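Local coordinates for protein chitinase (Paenibacillus sp. FPU-7, PDB 5GZT) that probably hydrolyses chitin and chitodextrins at internal beta-1,4 linkages between N-acetylglucosamine units, using two family 18 glycosidase domains carried on one chain, at residues 293-301 and 622-632; 1023-1034 and 1078-1089. All coordinates share one frame; numbering follows the deposited sequence.

Contact 1 of 2, residues 293-301 and 622-632; sequences ERGVDATKF and YWEYSQDSDSH. With FMT (formic acid), chain M.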
loop_
_atom_site.group_PDB
_atom_site.type_symbol
_atom_site.label_atom_id
_atom_site.label_comp_id
_atom_site.label_asym_id
_atom_site.label_seq_id
_atom_site.Cartn_x
_atom_site.Cartn_y
_atom_site.Cartn_z
ATOM N N GLU B 293 -20.917 5.287 -4.891
ATOM C CA GLU B 293 -21.592 4.370 -3.984
ATOM C C GLU B 293 -20.948 2.990 -3.771
ATOM O O GLU B 293 -21.509 2.139 -3.071
ATOM C CB GLU B 293 -23.028 4.234 -4.484
ATOM C CG GLU B 293 -23.778 5.492 -4.157
ATOM C CD GLU B 293 -25.165 5.563 -4.746
ATOM O OE1 GLU B 293 -25.383 5.114 -5.889
ATOM O OE2 GLU B 293 -26.033 6.137 -4.053
ATOM N N ARG B 294 -19.806 2.729 -4.404
ATOM C CA ARG B 294 -19.135 1.405 -4.237
ATOM C C ARG B 294 -18.295 1.405 -2.972
ATOM O O ARG B 294 -18.033 0.336 -2.397
ATOM C CB ARG B 294 -18.284 1.042 -5.466
ATOM C CG ARG B 294 -19.154 0.893 -6.697
ATOM C CD ARG B 294 -18.451 0.335 -7.947
ATOM N NE ARG B 294 -18.345 -1.141 -7.908
ATOM C CZ ARG B 294 -17.220 -1.855 -7.839
ATOM N NH1 ARG B 294 -16.032 -1.273 -7.811
ATOM N NH2 ARG B 294 -17.284 -3.169 -7.832
ATOM N N GLY B 295 -17.837 2.584 -2.575
ATOM C CA GLY B 295 -17.095 2.761 -1.326
ATOM C C GLY B 295 -15.571 2.571 -1.439
ATOM O O GLY B 295 -15.038 2.056 -2.461
ATOM N N VAL B 296 -14.894 3.045 -0.399
ATOM C CA VAL B 296 -13.454 2.947 -0.195
ATOM C C VAL B 296 -13.333 2.580 1.277
ATOM O O VAL B 296 -13.883 3.269 2.161
ATOM C CB VAL B 296 -12.714 4.270 -0.550
ATOM C CG1 VAL B 296 -11.193 4.111 -0.499
ATOM C CG2 VAL B 296 -13.066 4.779 -1.931
ATOM N N ASP B 297 -12.727 1.431 1.550
ATOM C CA ASP B 297 -12.384 1.060 2.894
ATOM C C ASP B 297 -10.890 1.165 3.009
ATOM O O ASP B 297 -10.136 0.229 2.713
ATOM C CB ASP B 297 -12.938 -0.318 3.157
ATOM C CG ASP B 297 -12.498 -0.901 4.502
ATOM O OD1 ASP B 297 -11.941 -0.170 5.370
ATOM O OD2 ASP B 297 -12.705 -2.121 4.612
ATOM N N ALA B 298 -10.448 2.347 3.425
ATOM C CA ALA B 298 -9.036 2.643 3.587
ATOM C C ALA B 298 -8.372 1.945 4.741
ATOM O O ALA B 298 -7.158 2.021 4.839
ATOM C CB ALA B 298 -8.800 4.145 3.662
ATOM N N THR B 299 -9.102 1.162 5.545
ATOM C CA THR B 299 -8.421 0.259 6.505
ATOM C C THR B 299 -7.595 -0.815 5.828
ATOM O O THR B 299 -6.780 -1.416 6.461
ATOM C CB THR B 299 -9.359 -0.394 7.539
ATOM O OG1 THR B 299 -10.241 -1.357 6.928
ATOM C CG2 THR B 299 -10.228 0.679 8.271
ATOM N N LYS B 300 -7.796 -1.064 4.546
ATOM C CA LYS B 300 -7.099 -2.157 3.848
ATOM C C LYS B 300 -5.846 -1.759 3.067
ATOM O O LYS B 300 -5.223 -2.598 2.364
ATOM C CB LYS B 300 -8.088 -2.811 2.933
ATOM C CG LYS B 300 -9.375 -3.209 3.612
ATOM C CD LYS B 300 -9.102 -4.209 4.711
ATOM C CE LYS B 300 -10.383 -4.478 5.472
ATOM N NZ LYS B 300 -10.262 -5.856 5.939
ATOM N N PHE B 301 -5.448 -0.501 3.195
ATOM C CA PHE B 301 -4.236 -0.102 2.541
ATOM C C PHE B 301 -3.558 0.952 3.360
ATOM O O PHE B 301 -4.161 1.496 4.270
ATOM C CB PHE B 301 -4.476 0.358 1.098
ATOM C CG PHE B 301 -5.572 1.379 0.897
ATOM C CD1 PHE B 301 -5.379 2.725 1.203
ATOM C CD2 PHE B 301 -6.750 1.028 0.245
ATOM C CE1 PHE B 301 -6.401 3.662 0.970
ATOM C CE2 PHE B 301 -7.777 1.918 0.014
ATOM C CZ PHE B 301 -7.616 3.258 0.370
ATOM N N TYR B 622 -1.124 -1.623 -6.401
ATOM C CA TYR B 622 -2.071 -2.042 -7.434
ATOM C C TYR B 622 -2.817 -0.921 -8.139
ATOM O O TYR B 622 -3.103 0.100 -7.527
ATOM C CB TYR B 622 -3.047 -3.042 -6.830
ATOM C CG TYR B 622 -3.801 -2.632 -5.560
ATOM C CD1 TYR B 622 -4.858 -1.711 -5.577
ATOM C CD2 TYR B 622 -3.496 -3.196 -4.372
ATOM C CE1 TYR B 622 -5.564 -1.361 -4.368
ATOM C CE2 TYR B 622 -4.212 -2.934 -3.221
ATOM C CZ TYR B 622 -5.250 -1.991 -3.214
ATOM O OH TYR B 622 -5.902 -1.793 -1.971
ATOM N N TRP B 623 -3.058 -1.143 -9.438
ATOM C CA TRP B 623 -3.806 -0.291 -10.312
ATOM C C TRP B 623 -5.069 -1.041 -10.701
ATOM O O TRP B 623 -4.940 -2.126 -11.285
ATOM C CB TRP B 623 -3.038 -0.083 -11.614
ATOM C CG TRP B 623 -3.820 0.755 -12.562
ATOM C CD1 TRP B 623 -4.684 0.334 -13.535
ATOM C CD2 TRP B 623 -3.822 2.164 -12.609
ATOM N NE1 TRP B 623 -5.227 1.399 -14.171
ATOM C CE2 TRP B 623 -4.737 2.545 -13.623
ATOM C CE3 TRP B 623 -3.157 3.146 -11.910
ATOM C CZ2 TRP B 623 -5.011 3.874 -13.919
ATOM C CZ3 TRP B 623 -3.441 4.507 -12.216
ATOM C CH2 TRP B 623 -4.313 4.845 -13.224
ATOM N N GLU B 624 -6.274 -0.553 -10.398
ATOM C CA GLU B 624 -6.541 0.536 -9.481
ATOM C C GLU B 624 -7.798 0.170 -8.673
ATOM O O GLU B 624 -8.596 -0.695 -9.077
ATOM C CB GLU B 624 -6.646 1.918 -10.186
ATOM C CG GLU B 624 -7.459 2.031 -11.492
ATOM C CD GLU B 624 -8.940 2.265 -11.267
ATOM O OE1 GLU B 624 -9.589 2.555 -12.243
ATOM O OE2 GLU B 624 -9.464 2.104 -10.143
ATOM N N TYR B 625 -7.904 0.781 -7.504
ATOM C CA TYR B 625 -8.836 0.336 -6.436
ATOM C C TYR B 625 -10.266 0.180 -6.915
ATOM O O TYR B 625 -10.934 -0.755 -6.472
ATOM C CB TYR B 625 -8.755 1.259 -5.235
ATOM C CG TYR B 625 -9.593 0.866 -4.029
ATOM C CD1 TYR B 625 -9.093 0.055 -3.049
ATOM C CD2 TYR B 625 -10.919 1.336 -3.878
ATOM C CE1 TYR B 625 -9.874 -0.377 -1.990
ATOM C CE2 TYR B 625 -11.667 0.992 -2.758
ATOM C CZ TYR B 625 -11.155 0.131 -1.837
ATOM O OH TYR B 625 -11.881 -0.275 -0.724
ATOM N N SER B 626 -10.711 1.052 -7.820
ATOM C CA SER B 626 -12.141 1.043 -8.225
ATOM C C SER B 626 -12.565 -0.127 -9.112
ATOM O O SER B 626 -13.765 -0.316 -9.396
ATOM C CB SER B 626 -12.505 2.367 -8.921
ATOM O OG SER B 626 -12.045 2.488 -10.285
ATOM N N GLN B 627 -11.593 -0.904 -9.611
ATOM C CA GLN B 627 -11.884 -2.046 -10.498
ATOM C C GLN B 627 -12.176 -3.327 -9.773
ATOM O O GLN B 627 -12.507 -4.322 -10.407
ATOM C CB GLN B 627 -10.654 -2.239 -11.403
ATOM C CG GLN B 627 -10.352 -1.083 -12.324
ATOM C CD GLN B 627 -8.976 -1.193 -12.999
ATOM O OE1 GLN B 627 -7.987 -1.788 -12.478
ATOM N NE2 GLN B 627 -8.887 -0.607 -14.130
ATOM N N ASP B 628 -12.088 -3.305 -8.448
ATOM C CA ASP B 628 -12.270 -4.500 -7.628
ATOM C C ASP B 628 -13.767 -4.950 -7.591
ATOM O O ASP B 628 -14.646 -4.282 -8.067
ATOM C CB ASP B 628 -11.780 -4.159 -6.247
ATOM C CG ASP B 628 -11.356 -5.302 -5.436
ATOM O OD1 ASP B 628 -11.611 -6.508 -5.761
ATOM O OD2 ASP B 628 -10.745 -4.946 -4.402
ATOM N N SER B 629 -13.997 -6.120 -7.033
ATOM C CA SER B 629 -15.343 -6.682 -6.802
ATOM C C SER B 629 -16.107 -5.831 -5.800
ATOM O O SER B 629 -15.536 -4.887 -5.151
ATOM C CB SER B 629 -15.315 -8.090 -6.326
ATOM O OG SER B 629 -14.959 -8.224 -4.972
ATOM N N ASP B 630 -17.405 -6.132 -5.712
ATOM C CA ASP B 630 -18.321 -5.388 -4.819
ATOM C C ASP B 630 -17.827 -5.414 -3.412
ATOM O O ASP B 630 -17.762 -4.388 -2.781
ATOM C CB ASP B 630 -19.758 -5.973 -4.879
ATOM C CG ASP B 630 -20.509 -5.567 -6.127
ATOM O OD1 ASP B 630 -20.067 -4.613 -6.858
ATOM O OD2 ASP B 630 -21.523 -6.271 -6.399
ATOM N N SER B 631 -17.395 -6.573 -2.957
ATOM C CA SER B 631 -16.883 -6.749 -1.603
ATOM C C SER B 631 -15.438 -6.287 -1.421
ATOM O O SER B 631 -14.916 -6.461 -0.344
ATOM C CB SER B 631 -16.985 -8.252 -1.210
ATOM O OG SER B 631 -15.945 -9.011 -1.868
ATOM N N HIS B 632 -14.809 -5.722 -2.459
ATOM C CA HIS B 632 -13.390 -5.426 -2.484
ATOM C C HIS B 632 -12.548 -6.634 -2.261
ATOM O O HIS B 632 -11.656 -6.568 -1.400
ATOM C CB HIS B 632 -13.098 -4.380 -1.336
ATOM C CG HIS B 632 -13.941 -3.150 -1.435
ATOM N ND1 HIS B 632 -13.757 -2.211 -2.434
ATOM C CD2 HIS B 632 -15.015 -2.729 -0.716
ATOM C CE1 HIS B 632 -14.641 -1.244 -2.303
ATOM N NE2 HIS B 632 -15.401 -1.517 -1.254
HETATM C C FMT M . -19.556 -9.050 -7.060
HETATM O O1 FMT M . -18.739 -8.212 -7.407
HETATM O O2 FMT M . -19.362 -9.596 -5.889
HETATM O O HOH W 1 -18.199 -2.056 -3.716
HETATM O O HOH W 2 -20.945 -2.160 -7.395
HETATM O O HOH W 3 -10.821 -1.891 0.940
HETATM O O HOH W 4 -5.503 -3.628 -0.040
#

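Contact 2 of 2, residues 1023-1034 and 1078-1089; sequences ARGWVNVPNINH and YNPDANGGTFIT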
loop_
_atom_site.group_PDB
_atom_site.type_symbol
_atom_site.label_atom_id
_atom_site.label_comp_id
_atom_site.label_asym_id
_atom_site.label_seq_id
_atom_site.Cartn_x
_atom_site.Cartn_y
_atom_site.Cartn_z
ATOM N N ALA B 1023 -39.492 3.052 13.439
ATOM C CA ALA B 1023 -38.294 3.761 13.001
ATOM C C ALA B 1023 -37.441 4.323 14.087
ATOM O O ALA B 1023 -37.836 4.447 15.234
ATOM C CB ALA B 1023 -38.710 4.890 12.082
ATOM N N ARG B 1024 -36.239 4.691 13.696
ATOM C CA ARG B 1024 -35.365 5.573 14.493
ATOM C C ARG B 1024 -34.894 6.673 13.569
ATOM O O ARG B 1024 -35.161 6.635 12.381
ATOM C CB ARG B 1024 -34.196 4.820 15.107
ATOM C CG ARG B 1024 -34.650 3.837 16.195
ATOM C CD ARG B 1024 -33.459 3.109 16.817
ATOM N NE ARG B 1024 -33.952 2.158 17.803
ATOM C CZ ARG B 1024 -34.415 2.481 19.021
ATOM N NH1 ARG B 1024 -34.351 3.724 19.499
ATOM N NH2 ARG B 1024 -34.913 1.535 19.800
ATOM N N GLY B 1025 -34.279 7.706 14.111
ATOM C CA GLY B 1025 -34.018 8.900 13.287
ATOM C C GLY B 1025 -33.197 9.966 13.996
ATOM O O GLY B 1025 -32.832 9.774 15.149
ATOM N N TRP B 1026 -32.811 11.031 13.262
ATOM C CA TRP B 1026 -32.040 12.137 13.825
ATOM C C TRP B 1026 -32.574 13.458 13.252
ATOM O O TRP B 1026 -33.088 13.487 12.136
ATOM C CB TRP B 1026 -30.531 12.041 13.505
ATOM C CG TRP B 1026 -29.818 10.917 14.086
ATOM C CD1 TRP B 1026 -29.037 10.893 15.221
ATOM C CD2 TRP B 1026 -29.804 9.602 13.556
ATOM N NE1 TRP B 1026 -28.551 9.606 15.427
ATOM C CE2 TRP B 1026 -29.020 8.801 14.420
ATOM C CE3 TRP B 1026 -30.428 9.013 12.453
ATOM C CZ2 TRP B 1026 -28.835 7.441 14.206
ATOM C CZ3 TRP B 1026 -30.238 7.658 12.234
ATOM C CH2 TRP B 1026 -29.432 6.892 13.103
ATOM N N VAL B 1027 -32.410 14.547 14.025
ATOM C CA VAL B 1027 -32.742 15.931 13.561
ATOM C C VAL B 1027 -31.427 16.683 13.347
ATOM O O VAL B 1027 -30.339 16.175 13.717
ATOM C CB VAL B 1027 -33.682 16.679 14.554
ATOM C CG1 VAL B 1027 -35.108 16.125 14.469
ATOM C CG2 VAL B 1027 -33.188 16.638 15.997
ATOM N N ASN B 1028 -31.501 17.891 12.744
ATOM C CA ASN B 1028 -30.306 18.683 12.387
ATOM C C ASN B 1028 -29.317 17.855 11.609
ATOM O O ASN B 1028 -28.157 17.672 12.009
ATOM C CB ASN B 1028 -29.612 19.255 13.617
ATOM C CG ASN B 1028 -30.482 20.276 14.366
ATOM O OD1 ASN B 1028 -31.237 21.041 13.766
ATOM N ND2 ASN B 1028 -30.381 20.266 15.697
ATOM N N VAL B 1029 -29.811 17.291 10.516
ATOM C CA VAL B 1029 -28.987 16.461 9.673
ATOM C C VAL B 1029 -28.725 17.231 8.368
ATOM O O VAL B 1029 -29.678 17.572 7.628
ATOM C CB VAL B 1029 -29.651 15.094 9.374
ATOM C CG1 VAL B 1029 -28.757 14.287 8.428
ATOM C CG2 VAL B 1029 -29.905 14.331 10.672
ATOM N N PRO B 1030 -27.444 17.481 8.065
ATOM C CA PRO B 1030 -27.062 18.263 6.869
ATOM C C PRO B 1030 -27.644 17.664 5.628
ATOM O O PRO B 1030 -27.674 16.424 5.537
ATOM C CB PRO B 1030 -25.555 18.108 6.820
ATOM C CG PRO B 1030 -25.141 17.828 8.244
ATOM C CD PRO B 1030 -26.309 17.230 8.964
ATOM N N ASN B 1031 -28.105 18.476 4.670
ATOM C CA ASN B 1031 -28.569 17.911 3.406
ATOM C C ASN B 1031 -27.396 17.604 2.482
ATOM O O ASN B 1031 -27.149 18.322 1.505
ATOM C CB ASN B 1031 -29.614 18.782 2.753
ATOM C CG ASN B 1031 -30.291 18.115 1.579
ATOM O OD1 ASN B 1031 -29.968 16.989 1.178
ATOM N ND2 ASN B 1031 -31.275 18.800 1.029
ATOM N N ILE B 1032 -26.691 16.516 2.808
ATOM C CA ILE B 1032 -25.629 15.915 1.993
ATOM C C ILE B 1032 -25.976 14.430 1.889
ATOM O O ILE B 1032 -26.219 13.781 2.948
ATOM C CB ILE B 1032 -24.240 16.041 2.658
ATOM C CG1 ILE B 1032 -23.904 17.506 2.959
ATOM C CG2 ILE B 1032 -23.122 15.431 1.805
ATOM C CD1 ILE B 1032 -22.692 17.646 3.854
ATOM N N ASN B 1033 -26.005 13.929 0.642
ATOM C CA ASN B 1033 -26.427 12.581 0.269
ATOM C C ASN B 1033 -27.718 12.193 0.947
ATOM O O ASN B 1033 -27.843 11.084 1.497
ATOM C CB ASN B 1033 -25.332 11.559 0.603
ATOM C CG ASN B 1033 -24.024 11.880 -0.074
ATOM O OD1 ASN B 1033 -22.956 11.752 0.521
ATOM N ND2 ASN B 1033 -24.097 12.308 -1.326
ATOM N N HIS B 1034 -28.655 13.134 0.927
ATOM C CA HIS B 1034 -29.934 13.020 1.573
ATOM C C HIS B 1034 -29.827 12.621 3.047
ATOM O O HIS B 1034 -30.659 11.898 3.540
ATOM C CB HIS B 1034 -30.820 12.046 0.820
ATOM C CG HIS B 1034 -30.766 12.205 -0.660
ATOM N ND1 HIS B 1034 -31.202 13.336 -1.307
ATOM C CD2 HIS B 1034 -30.329 11.363 -1.627
ATOM C CE1 HIS B 1034 -31.035 13.190 -2.609
ATOM N NE2 HIS B 1034 -30.518 11.995 -2.831
ATOM N N TYR B 1078 -35.707 11.454 4.092
ATOM C CA TYR B 1078 -35.089 12.749 4.416
ATOM C C TYR B 1078 -36.109 13.881 4.160
ATOM O O TYR B 1078 -36.981 13.821 3.239
ATOM C CB TYR B 1078 -33.769 12.963 3.652
ATOM C CG TYR B 1078 -32.975 14.169 4.158
ATOM C CD1 TYR B 1078 -32.396 14.154 5.410
ATOM C CD2 TYR B 1078 -32.836 15.345 3.382
ATOM C CE1 TYR B 1078 -31.731 15.243 5.915
ATOM C CE2 TYR B 1078 -32.128 16.456 3.885
ATOM C CZ TYR B 1078 -31.584 16.403 5.151
ATOM O OH TYR B 1078 -30.849 17.440 5.703
ATOM N N ASN B 1079 -36.077 14.846 5.058
ATOM C CA ASN B 1079 -36.906 16.064 4.936
ATOM C C ASN B 1079 -35.946 17.205 5.319
ATOM O O ASN B 1079 -35.623 17.383 6.493
ATOM C CB ASN B 1079 -38.153 16.031 5.828
ATOM C CG ASN B 1079 -39.025 17.301 5.696
ATOM O OD1 ASN B 1079 -38.555 18.361 5.292
ATOM N ND2 ASN B 1079 -40.310 17.176 6.026
ATOM N N PRO B 1080 -35.454 17.963 4.314
ATOM C CA PRO B 1080 -34.514 19.068 4.632
ATOM C C PRO B 1080 -35.150 20.136 5.567
ATOM O O PRO B 1080 -34.459 20.770 6.416
ATOM C CB PRO B 1080 -34.149 19.644 3.249
ATOM C CG PRO B 1080 -35.062 19.005 2.234
ATOM C CD PRO B 1080 -35.948 17.990 2.925
ATOM N N ASP B 1081 -36.470 20.254 5.493
ATOM C CA ASP B 1081 -37.166 21.323 6.202
ATOM C C ASP B 1081 -37.604 21.046 7.643
ATOM O O ASP B 1081 -37.944 22.001 8.348
ATOM C CB ASP B 1081 -38.364 21.758 5.346
ATOM C CG ASP B 1081 -37.928 22.211 3.943
ATOM O OD1 ASP B 1081 -36.792 22.745 3.778
ATOM O OD2 ASP B 1081 -38.708 22.000 3.009
ATOM N N ALA B 1082 -37.581 19.791 8.100
ATOM C CA ALA B 1082 -38.356 19.445 9.300
ATOM C C ALA B 1082 -37.789 20.001 10.588
ATOM O O ALA B 1082 -38.498 20.733 11.290
ATOM C CB ALA B 1082 -38.587 17.953 9.401
ATOM N N ASN B 1083 -36.542 19.688 10.925
ATOM C CA ASN B 1083 -35.944 20.239 12.169
ATOM C C ASN B 1083 -34.488 20.335 11.942
ATOM O O ASN B 1083 -33.698 19.607 12.529
ATOM C CB ASN B 1083 -36.184 19.347 13.397
ATOM C CG ASN B 1083 -37.422 19.715 14.145
ATOM O OD1 ASN B 1083 -37.432 20.668 14.906
ATOM N ND2 ASN B 1083 -38.472 18.949 13.951
ATOM N N GLY B 1084 -34.131 21.220 11.035
ATOM C CA GLY B 1084 -32.719 21.402 10.674
ATOM C C GLY B 1084 -32.235 20.355 9.683
ATOM O O GLY B 1084 -30.991 20.286 9.403
ATOM N N GLY B 1085 -33.220 19.625 9.111
ATOM C CA GLY B 1085 -32.987 18.336 8.401
ATOM C C GLY B 1085 -33.252 17.082 9.274
ATOM O O GLY B 1085 -32.537 16.859 10.243
ATOM N N THR B 1086 -34.268 16.292 8.907
ATOM C CA THR B 1086 -34.662 15.035 9.613
ATOM C C THR B 1086 -34.494 13.758 8.712
ATOM O O THR B 1086 -34.991 13.687 7.588
ATOM C CB THR B 1086 -36.087 15.157 10.204
ATOM O OG1 THR B 1086 -36.033 16.135 11.235
ATOM C CG2 THR B 1086 -36.591 13.838 10.832
ATOM N N PHE B 1087 -33.720 12.804 9.249
ATOM C CA PHE B 1087 -33.368 11.551 8.584
ATOM C C PHE B 1087 -34.003 10.427 9.371
ATOM O O PHE B 1087 -33.777 10.341 10.575
ATOM C CB PHE B 1087 -31.841 11.370 8.636
ATOM C CG PHE B 1087 -31.360 10.076 8.046
ATOM C CD1 PHE B 1087 -31.221 8.922 8.857
ATOM C CD2 PHE B 1087 -31.015 9.994 6.714
ATOM C CE1 PHE B 1087 -30.776 7.717 8.312
ATOM C CE2 PHE B 1087 -30.559 8.787 6.164
ATOM C CZ PHE B 1087 -30.447 7.637 6.967
ATOM N N ILE B 1088 -34.716 9.545 8.683
ATOM C CA ILE B 1088 -35.446 8.422 9.310
ATOM C C ILE B 1088 -34.940 7.071 8.738
ATOM O O ILE B 1088 -34.851 6.935 7.552
ATOM C CB ILE B 1088 -36.966 8.538 9.049
ATOM C CG1 ILE B 1088 -37.530 9.838 9.618
ATOM C CG2 ILE B 1088 -37.752 7.381 9.667
ATOM C CD1 ILE B 1088 -37.299 10.073 11.120
ATOM N N THR B 1089 -34.715 6.081 9.596
ATOM C CA THR B 1089 -34.266 4.737 9.192
ATOM C C THR B 1089 -35.224 3.729 9.755
ATOM O O THR B 1089 -35.569 3.776 10.959
ATOM C CB THR B 1089 -32.835 4.480 9.646
ATOM O OG1 THR B 1089 -32.520 3.092 9.537
ATOM C CG2 THR B 1089 -32.559 5.015 11.072
#

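Contact 1 of 2, residues 293-301 and 622-632
Arg-294 and Asp-630 bring the two backbones within 6.9 Å, CA to CA, in the first family 18 TIM barrel, where strand 619-623 pairs with strand 264-284 and the loops that follow them pack together. The long chain of Arg-294 bends at chi3 (81°) and carries its guanidinium to the Asp-628 carbonyl: NH2 donates to Asp-628 O at 2.9 Å, nearly in the guanidinium plane. NH2 also forms a salt bridge with Asp-630 OD1, on its anti side and somewhat tilted from the carboxylate plane, at 3.3 Å, while a water joins Arg-294 NE to that same oxygen. Gly-295 has a positive phi, where any side chain would collide with the carbonyl oxygen of Arg-294, and its O lies at the edge of the His-632 ring, 3.3 Å from CE1. Tyr-625 serves both as a flat apolar surface and as an acceptor. Phe-301 turns its edge to the Tyr-625 face in an offset edge-to-face pair, planes at 80°, and Val-296 CG1 packs against Tyr-625 CE2 at 3.9 Å. Beyond the ring, Asp-297 N donates almost straight to Tyr-625 OH at 3.0 Å, N-H...O angle 173°.

Contact 2 of 2, residues 1023-1034 and 1078-1089
With CG anti to the carbonyl carbon at Trp-1026 (chi1 -65°) and anti to the backbone N at Phe-1087 (chi1 177°), the two aromatic side chains lie side by side on one face of an antiparallel strand pair. They meet rim to rim, Trp-1026 CE3 3.7 Å from Phe-1087 CD1, neither ring over the other's face. Trp-1026 also reaches along the face to Thr-1089, its CZ3 touching the CG2 methyl at 3.7 Å, while its NE1 bonds to Glu-977 O in a neighbouring loop. A wide, flat indole with one N-H suits this place, and an alanine here would probably leave Phe-1087 CD1 and the Thr-1089 methyl without their neighbour and the Glu-977 carbonyl without that donor. In the backbone, Trp-1026 N donates to Phe-1087 O at 2.9 Å and Phe-1087 N to Trp-1026 O at 3.0 Å; Arg-1024 and Thr-1089 form the next hydrogen-bonded pair. Between these pairs Gly-1025 faces Ile-1088, where a CB would collide with Ile-1088 CD1 and Phe-1087 O. Past the strand, Asn-1028 N donates to Asn-1083 O at 2.8 Å and Val-1029 N to Gly-1085 O at 2.8 Å. Gly-1084 and Gly-1085 suit this close approach, for a CB on either would strike the opposite segment. Val-1029 CG1 lies against Tyr-1078 CE1 at 4.0 Å, and the backbone of His-1034 passes over one face of that tyrosine ring. Strand 1024-1026 pairs with strand 1086-1089 as the outer strand of a four-stranded antiparallel sheet following barrel strand 1015-1020, consistent with the small alpha+beta insertion found in many family 18 chitinases.

How the contacts relate
The two contacts follow one another along the chain: contact 1 closes before contact 2 opens, and each lies in a different family 18 region, with the Chitinase W immunoglobulin-like region between them in sequence. Their centres are 29 Å apart and their nearest atoms about 7 Å, without touching, so the two regions come near each other here. They share no strand or sheet. Contact 1 joins early and late parts of the first barrel, over a gap of 320 residues. Contact 2 is local by comparison, spanning 43 residues within the small antiparallel sheet of the second region. One contact therefore ties together the two ends of a barrel, while the other holds together what is probably an insertion on a second barrel of the same family.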